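Local atomic coordinates of short-chain dehydrogenase/reductase SDR (Paraburkholderia phymatum, PDB entry 5VA8), a protein that binds NADP and, as a member of the short-chain dehydrogenase/reductase family, probably catalyses an NADP(H)-dependent oxidation or reduction. Residues L27-G30 and C31-L35. Numbering follows the deposited sequence.
Sequences LGRG and CAEAL. With NAP (NADP nicotinamide-adenine-dinucleotide phosphate), chain E.
R29 and E33, one helical turn apart, join in a salt bridge in which R29 NE lies 2.7 Å from OE2 of E33. The fully extended arginine has CG anti to its own N (chi1 178°), whereas E33 turns CG to the opposite side of its CB from the carbonyl carbon and reaches back toward the arginine shaft. NE meets OE2 from above the carboxylate plane, 57° out of it. The bond is bent, with an N-H...O angle of 130°, OE2 also lying off the guanidinium plane. The same two residues are also joined by the helical bond from E33 N to R29 O (2.8 Å). Further round the helix, C31 SG lies 3.4 Å from L27 O, the carbonyl that accepts the bond from C31 N, and both side chains pack on F236 of helix 233-243. A32 instead faces I59 and V20. At the cofactor end, L27 N donates a 2.7 Å hydrogen bond to NAP O1N, a nicotinamide-side phosphate oxygen, while L27 CD1 rests 4.0 Å from O4D of NAP. Helix 26-37, which connects strands 17-20 and 41-46, thus presents its N-terminal end to the pyrophosphate within the first beta-alpha-beta unit, as is characteristic of the dinucleotide-binding Rossmann fold.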
# COMPACT_ATOMS: atom_id res chain seq x y z
N LEU A 27 -17.55 -16.17 -11.69
CA LEU A 27 -17.57 -14.73 -11.43
C LEU A 27 -18.02 -13.94 -12.66
O LEU A 27 -18.75 -12.96 -12.53
CB LEU A 27 -16.19 -14.26 -10.99
CG LEU A 27 -15.66 -14.93 -9.74
CD1 LEU A 27 -14.30 -14.37 -9.40
CD2 LEU A 27 -16.63 -14.74 -8.58
N GLY A 28 -17.55 -14.34 -13.84
CA GLY A 28 -17.98 -13.65 -15.04
C GLY A 28 -19.48 -13.75 -15.25
O GLY A 28 -20.14 -12.75 -15.56
N ARG A 29 -20.04 -14.96 -15.08
CA ARG A 29 -21.49 -15.10 -15.14
C ARG A 29 -22.17 -14.21 -14.10
O ARG A 29 -23.17 -13.54 -14.39
CB ARG A 29 -21.91 -16.56 -14.93
CG ARG A 29 -23.42 -16.72 -14.93
CD ARG A 29 -23.91 -18.17 -14.83
NE ARG A 29 -25.37 -18.18 -14.74
CZ ARG A 29 -26.12 -19.28 -14.72
NH1 ARG A 29 -25.57 -20.48 -14.78
NH2 ARG A 29 -27.45 -19.18 -14.63
N GLY A 30 -21.63 -14.17 -12.88
CA GLY A 30 -22.21 -13.32 -11.85
C GLY A 30 -22.26 -11.86 -12.26
O GLY A 30 -23.23 -11.16 -11.97
N CYS A 31 -21.20 -11.38 -12.93
CA CYS A 31 -21.21 -10.00 -13.42
C CYS A 31 -22.25 -9.81 -14.51
O CYS A 31 -22.98 -8.81 -14.52
CB CYS A 31 -19.82 -9.61 -13.93
SG CYS A 31 -18.56 -9.53 -12.65
N ALA A 32 -22.32 -10.76 -15.46
CA ALA A 32 -23.30 -10.64 -16.53
C ALA A 32 -24.72 -10.62 -15.99
O ALA A 32 -25.54 -9.82 -16.44
CB ALA A 32 -23.12 -11.79 -17.53
N GLU A 33 -25.03 -11.50 -15.04
CA GLU A 33 -26.38 -11.54 -14.48
C GLU A 33 -26.71 -10.25 -13.75
O GLU A 33 -27.84 -9.76 -13.84
CB GLU A 33 -26.53 -12.74 -13.54
CG GLU A 33 -26.33 -14.08 -14.25
CD GLU A 33 -27.00 -15.25 -13.57
OE1 GLU A 33 -28.25 -15.23 -13.47
OE2 GLU A 33 -26.30 -16.19 -13.13
N ALA A 34 -25.75 -9.70 -13.02
CA ALA A 34 -26.02 -8.48 -12.25
C ALA A 34 -26.22 -7.28 -13.16
O ALA A 34 -27.11 -6.46 -12.92
CB ALA A 34 -24.90 -8.23 -11.25
N LEU A 35 -25.42 -7.18 -14.23
CA LEU A 35 -25.61 -6.10 -15.19
C LEU A 35 -26.94 -6.24 -15.92
O LEU A 35 -27.70 -5.27 -16.05
CB LEU A 35 -24.44 -6.06 -16.18
CG LEU A 35 -23.09 -5.66 -15.58
CD1 LEU A 35 -21.95 -5.94 -16.56
CD2 LEU A 35 -23.10 -4.19 -15.16
PA NAP E . -14.97 -20.51 -13.51
O1A NAP E . -16.12 -20.72 -12.60
O2A NAP E . -14.24 -21.76 -13.95
O5B NAP E . -15.53 -19.71 -14.78
C5B NAP E . -14.63 -19.36 -15.83
C4B NAP E . -15.46 -18.91 -17.00
O4B NAP E . -14.60 -18.30 -17.98
C3B NAP E . -16.20 -20.02 -17.75
O3B NAP E . -17.40 -19.50 -18.31
C2B NAP E . -15.20 -20.38 -18.84
O2B NAP E . -15.88 -21.10 -19.89
C1B NAP E . -14.70 -18.99 -19.21
N9A NAP E . -13.38 -18.95 -19.83
C8A NAP E . -12.21 -19.40 -19.29
N7A NAP E . -11.15 -19.15 -20.02
C5A NAP E . -11.67 -18.50 -21.14
C6A NAP E . -11.06 -17.99 -22.30
N6A NAP E . -9.75 -18.04 -22.54
N1A NAP E . -11.86 -17.42 -23.23
C2A NAP E . -13.18 -17.35 -22.98
N3A NAP E . -13.86 -17.80 -21.92
C4A NAP E . -13.04 -18.37 -21.03
O3 NAP E . -13.89 -19.55 -12.84
PN NAP E . -14.00 -18.32 -11.82
O1N NAP E . -15.19 -17.50 -12.16
O2N NAP E . -13.86 -18.86 -10.45
O5D NAP E . -12.66 -17.53 -12.20
C5D NAP E . -12.68 -16.40 -13.08
C4D NAP E . -11.32 -15.75 -12.97
O4D NAP E . -11.15 -15.26 -11.63
C3D NAP E . -10.13 -16.68 -13.24
O3D NAP E . -9.07 -15.97 -13.87
C2D NAP E . -9.71 -17.09 -11.83
O2D NAP E . -8.35 -17.51 -11.71
C1D NAP E . -9.95 -15.76 -11.11
N1N NAP E . -10.09 -15.88 -9.64
C2N NAP E . -10.94 -16.78 -9.12
C3N NAP E . -11.10 -16.85 -7.75
C7N NAP E . -12.03 -17.79 -7.04
O7N NAP E . -11.80 -18.09 -5.85
N7N NAP E . -12.98 -18.39 -7.75
C4N NAP E . -10.44 -15.92 -6.96
C5N NAP E . -9.56 -15.02 -7.53
C6N NAP E . -9.38 -15.02 -8.88
P2B NAP E . -15.07 -21.98 -20.97
O1X NAP E . -14.32 -21.02 -21.82
O2X NAP E . -14.14 -22.92 -20.19
O3X NAP E . -16.17 -22.76 -21.71